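Conserved hypothetical protein (Enterococcus faecalis, PDB 1Z6M) is of unknown function but has a thioredoxin-like fold and a CxxC pattern at a helix start, consistent with a role in thiol-disulfide exchange. Local coordinates at residues 31-36 / 64-69; 82-87 / 128-133; 99-104 / 122-127. One frame throughout, in Å; residues are numbered along the deposited sequence. Where two conformers were deposited one is given.

Contact 1 (31-36 / 64-69)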
loop_
_atom_site.group_PDB
_atom_site.type_symbol
_atom_site.label_atom_id
_atom_site.label_comp_id
_atom_site.label_asym_id
_atom_site.label_seq_id
_atom_site.Cartn_x
_atom_site.Cartn_y
_atom_site.Cartn_z
HETATM N N MSE A 31 6.491 -4.784 8.155
HETATM C CA MSE A 31 5.202 -4.099 8.110
HETATM C C MSE A 31 4.580 -4.342 6.746
HETATM O O MSE A 31 5.095 -3.856 5.744
HETATM C CB MSE A 31 5.406 -2.600 8.350
HETATM C CG MSE A 31 4.121 -1.772 8.338
HETATM SE SE MSE A 31 4.389 0.008 8.779
HETATM C CE MSE A 31 5.154 -0.174 10.430
ATOM N N ILE A 32 3.483 -5.089 6.717
ATOM C CA ILE A 32 2.803 -5.436 5.469
ATOM C C ILE A 32 1.609 -4.511 5.273
ATOM O O ILE A 32 0.778 -4.372 6.167
ATOM C CB ILE A 32 2.375 -6.924 5.493
ATOM C CG1 ILE A 32 3.620 -7.833 5.414
ATOM C CG2 ILE A 32 1.411 -7.243 4.351
ATOM C CD1 ILE A 32 3.391 -9.252 5.892
ATOM N N GLU A 33 1.531 -3.872 4.109
ATOM C CA GLU A 33 0.509 -2.855 3.863
ATOM C C GLU A 33 -0.244 -3.163 2.585
ATOM O O GLU A 33 0.301 -3.002 1.484
ATOM C CB GLU A 33 1.147 -1.456 3.749
ATOM C CG GLU A 33 2.059 -1.145 4.916
ATOM C CD GLU A 33 2.810 0.162 4.817
ATOM O OE1 GLU A 33 2.280 1.182 4.302
ATOM O OE2 GLU A 33 3.950 0.169 5.308
ATOM N N PHE A 34 -1.499 -3.578 2.720
ATOM C CA PHE A 34 -2.384 -3.743 1.566
ATOM C C PHE A 34 -3.107 -2.424 1.354
ATOM O O PHE A 34 -3.864 -1.971 2.217
ATOM C CB PHE A 34 -3.411 -4.859 1.810
ATOM C CG PHE A 34 -2.836 -6.247 1.761
ATOM C CD1 PHE A 34 -2.230 -6.810 2.888
ATOM C CD2 PHE A 34 -2.889 -6.995 0.583
ATOM C CE1 PHE A 34 -1.709 -8.104 2.849
ATOM C CE2 PHE A 34 -2.366 -8.273 0.534
ATOM C CZ PHE A 34 -1.772 -8.828 1.657
ATOM N N ILE A 35 -2.852 -1.796 0.213
ATOM C CA ILE A 35 -3.409 -0.484 -0.060
ATOM C C ILE A 35 -3.862 -0.384 -1.516
ATOM O O ILE A 35 -3.436 -1.156 -2.386
ATOM C CB ILE A 35 -2.416 0.680 0.239
ATOM C CG1 ILE A 35 -1.184 0.582 -0.644
ATOM C CG2 ILE A 35 -2.047 0.760 1.746
ATOM C CD1 ILE A 35 -0.351 1.866 -0.630
ATOM N N ASN A 36 -4.736 0.578 -1.775
ATOM C CA ASN A 36 -5.048 0.975 -3.140
ATOM C C ASN A 36 -4.866 2.488 -3.182
ATOM O O ASN A 36 -5.375 3.206 -2.318
ATOM C CB ASN A 36 -6.476 0.549 -3.519
ATOM C CG ASN A 36 -6.852 0.947 -4.936
ATOM O OD1 ASN A 36 -6.938 2.129 -5.247
ATOM N ND2 ASN A 36 -7.085 -0.045 -5.800
ATOM N N ARG A 64 9.127 -2.086 5.192
ATOM C CA ARG A 64 7.747 -2.057 4.718
ATOM C C ARG A 64 7.651 -2.888 3.464
ATOM O O ARG A 64 8.534 -2.825 2.597
ATOM C CB ARG A 64 7.303 -0.638 4.398
ATOM C CG ARG A 64 7.408 0.323 5.575
ATOM C CD ARG A 64 7.232 1.759 5.114
ATOM N NE ARG A 64 5.845 2.013 4.733
ATOM C CZ ARG A 64 5.396 3.168 4.250
ATOM N NH1 ARG A 64 6.227 4.184 4.046
ATOM N NH2 ARG A 64 4.106 3.302 3.961
ATOM N N ILE A 65 6.571 -3.670 3.378
ATOM C CA ILE A 65 6.259 -4.414 2.161
ATOM C C ILE A 65 4.881 -3.952 1.708
ATOM O O ILE A 65 3.852 -4.313 2.283
ATOM C CB ILE A 65 6.323 -5.953 2.335
ATOM C CG1 ILE A 65 7.665 -6.391 2.932
ATOM C CG2 ILE A 65 6.093 -6.631 0.990
ATOM C CD1 ILE A 65 7.665 -6.499 4.467
ATOM N N ILE A 66 4.892 -3.108 0.681
ATOM C CA ILE A 66 3.694 -2.423 0.224
ATOM C C ILE A 66 3.076 -3.213 -0.923
ATOM O O ILE A 66 3.715 -3.396 -1.976
ATOM C CB ILE A 66 4.000 -0.958 -0.155
ATOM C CG1 ILE A 66 4.520 -0.192 1.075
ATOM C CG2 ILE A 66 2.751 -0.270 -0.719
ATOM C CD1 ILE A 66 5.160 1.153 0.750
ATOM N N LYS A 67 1.855 -3.680 -0.684
ATOM C CA LYS A 67 1.132 -4.551 -1.598
ATOM C C LYS A 67 0.014 -3.761 -2.243
ATOM O O LYS A 67 -0.987 -3.450 -1.592
ATOM C CB LYS A 67 0.611 -5.776 -0.841
ATOM C CG LYS A 67 1.779 -6.600 -0.274
ATOM C CD LYS A 67 1.317 -7.773 0.556
ATOM C CE LYS A 67 2.486 -8.492 1.224
ATOM N NZ LYS A 67 3.203 -9.460 0.317
ATOM N N LEU A 68 0.206 -3.429 -3.515
ATOM C CA LEU A 68 -0.763 -2.606 -4.247
ATOM C C LEU A 68 -1.871 -3.513 -4.752
ATOM O O LEU A 68 -1.673 -4.318 -5.666
ATOM C CB LEU A 68 -0.073 -1.823 -5.366
ATOM C CG LEU A 68 1.024 -0.873 -4.863
ATOM C CD1 LEU A 68 1.632 -0.140 -6.041
ATOM C CD2 LEU A 68 0.520 0.122 -3.836
ATOM N N PHE A 69 -3.019 -3.396 -4.086
ATOM C CA PHE A 69 -4.148 -4.309 -4.234
ATOM C C PHE A 69 -5.114 -3.701 -5.253
ATOM O O PHE A 69 -5.828 -2.723 -4.952
ATOM C CB PHE A 69 -4.789 -4.431 -2.840
ATOM C CG PHE A 69 -5.831 -5.523 -2.666
ATOM C CD1 PHE A 69 -6.261 -6.345 -3.706
ATOM C CD2 PHE A 69 -6.420 -5.680 -1.410
ATOM C CE1 PHE A 69 -7.250 -7.319 -3.468
ATOM C CE2 PHE A 69 -7.388 -6.637 -1.182
ATOM C CZ PHE A 69 -7.813 -7.456 -2.215
#
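Segments 31-36 and 64-69 lie on strands 29-35 and 62-68, the parallel pair joined by helix 40-58 in a beta-alpha-beta unit of the thioredoxin-like fold, with Met31 beside Arg64 and Ile35 beside Leu68. Ile65 and Lys67 each bond through N and O to the strand opposite. Within these segments the ladder runs from Ile65 N on Met31 O at 2.8 Å, through Glu33 and Ile35, to Phe69 N on Ile35 O. Just past it, Asn36 ND2 adds a side-chain bond to Phe69 O (3.1 Å), while Asn36 OD1 accepts from Arg38 N.

One face of the sheet carries a buried salt bridge. Arg64 grips Glu33 side-on, with NE on OE2 at 2.7 Å and NH2 on OE1 at 2.8 Å. The carboxylate and guanidinium planes lie only 12° apart, and a bend at chi3 of Arg64 brings its NE edge round to the acid. Trp45 NE1 also bonds to Glu33 OE1, which further fixes the carboxylate. On the same face Ile35 has CG1 between its backbone N and carbonyl carbon (chi1 62°), and this atom packs against Leu68 CD2 at 3.6 Å.

On the other face Lys67 crosses to Phe34 and Ile32. Its CD lies over the Phe34 ring, 3.8 Å from the centroid and 25° off the normal, and its CE touches Ile32 CG2 at 3.5 Å. The buried ammonium is satisfied by Thr18 O, Asn15 O and the carboxylate of Glu141.

Strand 20-22 flanks 62-68 and strand 152-155 flanks 29-35, placing this pair inside the sheet. Helix 40-58 covers the Arg64 and Ile35 face, where Ile35 touches Cys42, and helix 132-145 packs on the Phe34 and Lys67 face.

Contact 2 (82-87 / 128-133)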
loop_
_atom_site.group_PDB
_atom_site.type_symbol
_atom_site.label_atom_id
_atom_site.label_comp_id
_atom_site.label_asym_id
_atom_site.label_seq_id
_atom_site.Cartn_x
_atom_site.Cartn_y
_atom_site.Cartn_z
HETATM N N MSE A 82 -3.171 3.379 -11.722
HETATM C CA MSE A 82 -1.971 3.968 -11.143
HETATM C C MSE A 82 -0.970 2.941 -10.630
HETATM O O MSE A 82 0.239 3.133 -10.764
HETATM C CB MSE A 82 -2.348 4.952 -10.034
HETATM C CG MSE A 82 -2.815 6.303 -10.551
HETATM SE SE MSE A 82 -1.425 7.315 -11.250
HETATM C CE MSE A 82 -2.363 8.722 -11.936
ATOM N N HIS A 83 -1.473 1.845 -10.060
ATOM C CA HIS A 83 -0.607 0.781 -9.562
ATOM C C HIS A 83 0.307 0.226 -10.639
ATOM O O HIS A 83 1.366 -0.322 -10.335
ATOM C CB HIS A 83 -1.438 -0.369 -9.021
ATOM C CG HIS A 83 -2.192 -0.039 -7.775
ATOM N ND1 HIS A 83 -3.148 -0.879 -7.256
ATOM C CD2 HIS A 83 -2.120 1.021 -6.937
ATOM C CE1 HIS A 83 -3.628 -0.356 -6.142
ATOM N NE2 HIS A 83 -3.028 0.803 -5.930
ATOM N N HIS A 84 -0.104 0.353 -11.896
ATOM C CA HIS A 84 0.646 -0.243 -12.994
ATOM C C HIS A 84 1.738 0.672 -13.536
ATOM O O HIS A 84 2.431 0.296 -14.482
ATOM C CB HIS A 84 -0.316 -0.700 -14.096
ATOM C CG HIS A 84 -1.430 -1.550 -13.579
ATOM N ND1 HIS A 84 -2.666 -1.603 -14.183
ATOM C CD2 HIS A 84 -1.511 -2.348 -12.485
ATOM C CE1 HIS A 84 -3.454 -2.411 -13.493
ATOM N NE2 HIS A 84 -2.780 -2.869 -12.454
ATOM N N TYR A 85 1.888 1.851 -12.919
ATOM C CA TYR A 85 2.929 2.822 -13.260
ATOM C C TYR A 85 4.042 2.849 -12.211
ATOM O O TYR A 85 4.892 3.741 -12.210
ATOM C CB TYR A 85 2.320 4.228 -13.467
ATOM C CG TYR A 85 1.539 4.327 -14.753
ATOM C CD1 TYR A 85 0.227 3.864 -14.846
ATOM C CD2 TYR A 85 2.130 4.865 -15.894
ATOM C CE1 TYR A 85 -0.482 3.932 -16.042
ATOM C CE2 TYR A 85 1.436 4.937 -17.089
ATOM C CZ TYR A 85 0.131 4.465 -17.159
ATOM O OH TYR A 85 -0.565 4.530 -18.346
ATOM N N ILE A 86 4.028 1.858 -11.321
ATOM C CA ILE A 86 4.993 1.760 -10.247
ATOM C C ILE A 86 6.216 0.993 -10.714
ATOM O O ILE A 86 6.112 -0.133 -11.214
ATOM C CB ILE A 86 4.345 1.132 -8.979
ATOM C CG1 ILE A 86 3.359 2.133 -8.357
ATOM C CG2 ILE A 86 5.402 0.667 -7.974
ATOM C CD1 ILE A 86 4.002 3.356 -7.702
ATOM N N ASP A 87 7.371 1.633 -10.549
ATOM C CA ASP A 87 8.642 1.074 -10.964
ATOM C C ASP A 87 9.230 0.245 -9.840
ATOM O O ASP A 87 9.918 0.770 -8.966
ATOM C CB ASP A 87 9.612 2.189 -11.354
ATOM C CG ASP A 87 10.923 1.656 -11.911
ATOM O OD1 ASP A 87 11.103 0.414 -11.954
ATOM O OD2 ASP A 87 11.779 2.480 -12.299
ATOM N N GLU A 128 3.971 3.218 -18.150
ATOM C CA GLU A 128 3.159 2.026 -17.881
ATOM C C GLU A 128 4.063 0.807 -17.845
ATOM O O GLU A 128 4.898 0.631 -18.730
ATOM C CB GLU A 128 2.061 1.861 -18.938
ATOM C CG GLU A 128 0.994 0.807 -18.598
ATOM C CD GLU A 128 1.416 -0.618 -18.934
ATOM O OE1 GLU A 128 2.173 -0.824 -19.915
ATOM O OE2 GLU A 128 0.982 -1.536 -18.212
ATOM N N GLN A 129 3.901 -0.020 -16.813
ATOM C CA GLN A 129 4.732 -1.205 -16.638
ATOM C C GLN A 129 4.062 -2.230 -15.745
ATOM O O GLN A 129 4.654 -2.697 -14.768
ATOM C CB GLN A 129 6.110 -0.822 -16.089
ATOM C CG GLN A 129 6.089 0.109 -14.872
ATOM C CD GLN A 129 7.440 0.737 -14.621
ATOM O OE1 GLN A 129 8.383 0.070 -14.185
ATOM N NE2 GLN A 129 7.551 2.025 -14.917
ATOM N N LYS A 130 2.833 -2.599 -16.098
ATOM C CA LYS A 130 2.083 -3.579 -15.307
ATOM C C LYS A 130 2.895 -4.867 -15.163
ATOM O O LYS A 130 3.443 -5.378 -16.140
ATOM C CB LYS A 130 0.721 -3.873 -15.944
ATOM C CG LYS A 130 -0.194 -4.786 -15.121
ATOM C CD LYS A 130 -1.567 -4.913 -15.777
ATOM C CE LYS A 130 -2.467 -5.916 -15.076
ATOM N NZ LYS A 130 -3.712 -6.128 -15.875
ATOM N N ASP A 131 2.998 -5.363 -13.932
ATOM C CA ASP A 131 3.551 -6.692 -13.681
ATOM C C ASP A 131 2.354 -7.581 -13.358
ATOM O O ASP A 131 1.866 -7.603 -12.225
ATOM C CB ASP A 131 4.562 -6.647 -12.524
ATOM C CG ASP A 131 5.193 -7.999 -12.229
ATOM O OD1 ASP A 131 4.586 -9.039 -12.554
ATOM O OD2 ASP A 131 6.302 -8.017 -11.647
ATOM N N ALA A 132 1.840 -8.272 -14.373
ATOM C CA ALA A 132 0.600 -9.040 -14.219
ATOM C C ALA A 132 0.717 -10.108 -13.135
ATOM O O ALA A 132 -0.238 -10.359 -12.392
ATOM C CB ALA A 132 0.190 -9.661 -15.548
ATOM N N THR A 133 1.888 -10.712 -13.023
ATOM C CA THR A 133 2.118 -11.762 -12.038
ATOM C C THR A 133 2.072 -11.158 -10.625
ATOM O O THR A 133 1.473 -11.714 -9.728
ATOM C CB THR A 133 3.431 -12.525 -12.311
ATOM O OG1 THR A 133 3.444 -12.944 -13.680
ATOM C CG2 THR A 133 3.540 -13.759 -11.421
HETATM O O HOH W 1 8.382 -2.150 -12.596
HETATM O O HOH W 2 4.097 -1.644 -12.138
#
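His84 and Lys130 run side by side and make the first of two CH-pi interactions. The lysine is fully extended, with CG anti to the backbone N (chi1 -174°), so that its methylenes follow the imidazole and CD sits 3.8 Å from the ring centroid, only 9° off the normal. In the second, Glu128 CA lies over a face of Tyr85, 3.8 Å from the centroid but displaced toward the rim. The polar ends of both rings are held from outside the contact: His84 NE2 bonds to Asp70 and Tyr85 OH to Glu121.

A single direct hydrogen bond crosses, from Gln129 N to His84 O at 2.8 Å, the oxygen belonging to a type I turn from His83 to Ile86. Within 128-133, Lys130 N reaches Glu128 OE2 (3.0 Å) from above the carboxylate plane.

Water completes the polar links. One molecule donates to both Ile86 O (2.7 Å) and Gln129 O (2.9 Å); another bonds to Gln129 OE1 at 2.7 Å and weakly to Ile86 O. The amide nitrogen of the same side chain, Gln129 NE2, bonds to Lys127 O.

One direct bond, two water bridges, one of them weak on one side, and alkyl groups over ring faces thus join the two loops, and lysine contributes through its carbons rather than its charge.

Contact 3 (99-104 / 122-127)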
loop_
_atom_site.group_PDB
_atom_site.type_symbol
_atom_site.label_atom_id
_atom_site.label_comp_id
_atom_site.label_asym_id
_atom_site.label_seq_id
_atom_site.Cartn_x
_atom_site.Cartn_y
_atom_site.Cartn_z
ATOM N N HIS A 99 3.704 8.778 -3.019
ATOM C CA HIS A 99 3.434 10.044 -2.353
ATOM C C HIS A 99 2.796 11.062 -3.289
ATOM O O HIS A 99 1.872 11.762 -2.898
ATOM C CB HIS A 99 4.694 10.614 -1.710
ATOM C CG HIS A 99 5.143 9.851 -0.510
ATOM N ND1 HIS A 99 6.457 9.816 -0.100
ATOM C CD2 HIS A 99 4.457 9.077 0.363
ATOM C CE1 HIS A 99 6.560 9.061 0.980
ATOM N NE2 HIS A 99 5.359 8.603 1.287
ATOM N N LYS A 100 3.293 11.144 -4.518
ATOM C CA LYS A 100 2.721 12.080 -5.479
ATOM C C LYS A 100 1.317 11.661 -5.907
ATOM O O LYS A 100 0.433 12.513 -6.047
ATOM C CB LYS A 100 3.633 12.254 -6.694
ATOM C CG LYS A 100 4.744 13.271 -6.502
ATOM C CD LYS A 100 5.423 13.571 -7.829
ATOM C CE LYS A 100 6.806 14.165 -7.638
ATOM N NZ LYS A 100 7.843 13.107 -7.439
HETATM N N MSE A 101 1.119 10.358 -6.113
HETATM C CA MSE A 101 -0.210 9.828 -6.438
HETATM C C MSE A 101 -1.228 10.180 -5.345
HETATM O O MSE A 101 -2.331 10.644 -5.635
HETATM C CB MSE A 101 -0.160 8.303 -6.646
HETATM C CG MSE A 101 0.603 7.832 -7.874
HETATM SE SE MSE A 101 0.820 5.988 -7.856
HETATM C CE MSE A 101 1.789 5.814 -9.390
ATOM N N PHE A 102 -0.849 9.984 -4.084
ATOM C CA PHE A 102 -1.746 10.329 -2.994
ATOM C C PHE A 102 -2.001 11.836 -2.919
ATOM O O PHE A 102 -3.138 12.266 -2.684
ATOM C CB PHE A 102 -1.194 9.814 -1.663
ATOM C CG PHE A 102 -1.494 8.349 -1.390
ATOM C CD1 PHE A 102 -0.471 7.457 -1.103
ATOM C CD2 PHE A 102 -2.798 7.873 -1.408
ATOM C CE1 PHE A 102 -0.731 6.117 -0.836
ATOM C CE2 PHE A 102 -3.077 6.536 -1.138
ATOM C CZ PHE A 102 -2.038 5.664 -0.846
ATOM N N ALA A 103 -0.960 12.639 -3.118
ATOM C CA ALA A 103 -1.136 14.085 -3.047
ATOM C C ALA A 103 -2.066 14.620 -4.139
ATOM O O ALA A 103 -2.691 15.664 -3.965
ATOM C CB ALA A 103 0.201 14.784 -3.130
ATOM N N THR A 104 -2.143 13.909 -5.263
ATOM C CA THR A 104 -2.976 14.303 -6.395
ATOM C C THR A 104 -4.254 13.467 -6.542
ATOM O O THR A 104 -4.946 13.554 -7.557
ATOM C CB THR A 104 -2.172 14.227 -7.715
ATOM O OG1 THR A 104 -1.675 12.889 -7.915
ATOM C CG2 THR A 104 -1.002 15.246 -7.707
ATOM N N LYS A 122 1.306 12.041 -18.510
ATOM C CA LYS A 122 1.521 13.454 -18.842
ATOM C C LYS A 122 1.669 14.356 -17.622
ATOM O O LYS A 122 2.433 15.325 -17.655
ATOM C CB LYS A 122 0.391 13.967 -19.730
ATOM C CG LYS A 122 0.360 13.317 -21.102
ATOM C CD LYS A 122 -0.611 14.005 -22.033
ATOM C CE LYS A 122 -0.578 13.360 -23.411
ATOM N NZ LYS A 122 -1.402 14.106 -24.403
ATOM N N ASN A 123 0.909 14.064 -16.570
ATOM C CA ASN A 123 0.931 14.888 -15.358
ATOM C C ASN A 123 1.924 14.402 -14.312
ATOM O O ASN A 123 2.478 15.208 -13.569
ATOM C CB ASN A 123 -0.471 15.022 -14.750
ATOM C CG ASN A 123 -1.457 15.728 -15.678
ATOM O OD1 ASN A 123 -1.839 16.881 -15.449
ATOM N ND2 ASN A 123 -1.874 15.038 -16.726
ATOM N N LEU A 124 2.148 13.093 -14.239
ATOM C CA LEU A 124 3.082 12.561 -13.250
ATOM C C LEU A 124 4.398 12.092 -13.858
ATOM O O LEU A 124 5.336 11.800 -13.135
ATOM C CB LEU A 124 2.436 11.432 -12.433
ATOM C CG LEU A 124 1.258 11.786 -11.516
ATOM C CD1 LEU A 124 0.731 10.545 -10.813
ATOM C CD2 LEU A 124 1.678 12.834 -10.496
ATOM N N GLY A 125 4.465 12.017 -15.186
ATOM C CA GLY A 125 5.706 11.650 -15.880
ATOM C C GLY A 125 6.112 10.189 -15.734
ATOM O O GLY A 125 7.298 9.855 -15.767
ATOM N N LEU A 126 5.122 9.319 -15.560
ATOM C CA LEU A 126 5.361 7.897 -15.310
ATOM C C LEU A 126 5.215 7.051 -16.579
ATOM O O LEU A 126 4.642 7.502 -17.573
ATOM C CB LEU A 126 4.405 7.399 -14.205
ATOM C CG LEU A 126 4.394 8.186 -12.885
ATOM C CD1 LEU A 126 3.324 7.659 -11.950
ATOM C CD2 LEU A 126 5.756 8.147 -12.199
ATOM N N LYS A 127 5.705 5.823 -16.508
ATOM C CA LYS A 127 5.641 4.917 -17.637
ATOM C C LYS A 127 4.876 3.649 -17.279
ATOM O O LYS A 127 5.123 3.105 -16.222
ATOM C CB LYS A 127 7.054 4.595 -18.125
ATOM C CG LYS A 127 7.139 3.473 -19.113
ATOM C CD LYS A 127 6.718 3.916 -20.513
ATOM C CE LYS A 127 6.678 2.757 -21.496
ATOM N NZ LYS A 127 6.374 1.504 -20.804
#
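No ring or other flat side chain takes part where Met101 meets Leu124 and Leu126. Within 99-104, however, the Lys100 carbonyl has donors on both of its faces: Thr104 OG1 donates to Lys100 O at 2.8 Å from one, and Thr104 N bonds to the same oxygen at 3.0 Å from the other. This double grip secures the last turn of helix 91-103 and draws the threonine hydroxyl back onto its own helix.

Across the contact the touches are mostly between apolar side chains, with no hydrogen bond. Met101, a selenomethionine, extends beyond CG, and so offers two separate points along its length. Its CG meets Leu124 CD1 at 4.0 Å, the two side chains crossing at about a right angle, while its terminal CE touches Leu126 CD1 at 3.5 Å. The other methyl of Leu124, CD2, faces the helix end more loosely, 4.3 Å from Lys100 CB and 4.2 Å from Thr104 OG1. Leu124 is thus set against one side of the last helical turn. Met82 touches both Met101 and Leu124, and Tyr119 touches Leu124 and Thr104, extending the apolar cluster toward helices 77-83 and 113-123.

The two leucines flank Gly125, which with positive phi (71°) ends helix 113-123, and Leu126 makes a backbone hydrogen bond back to Ala120. Helices 77-83, 91-103, 105-108 and 113-123 lie between strands 62-68 and 152-155 of the thioredoxin-like fold, a layout that resembles the helical insertion of DsbA-like proteins.

In the fold
Contact 1 is core, buried and centred about 3 Å from the centre of the chain, whereas contacts 2 and 3 lie farther out, partly buried and at the surface. Their chemistry follows: a continuous strand ladder with a buried ion pair in contact 1, one direct bond with waters and ring faces in contact 2, and a small apolar contact without hydrogen bonds in contact 3. Contact 3 joins helices 91-103 and 113-123 within the helical part; contact 2 joins the loop after helix 77-83 to the start of helix 132-145. They meet where Met82 and Ile86 touch Met101. Leu68 links contact 2 to the sheet through His83 and Ile86, and Ile35 links contact 3 through Phe102.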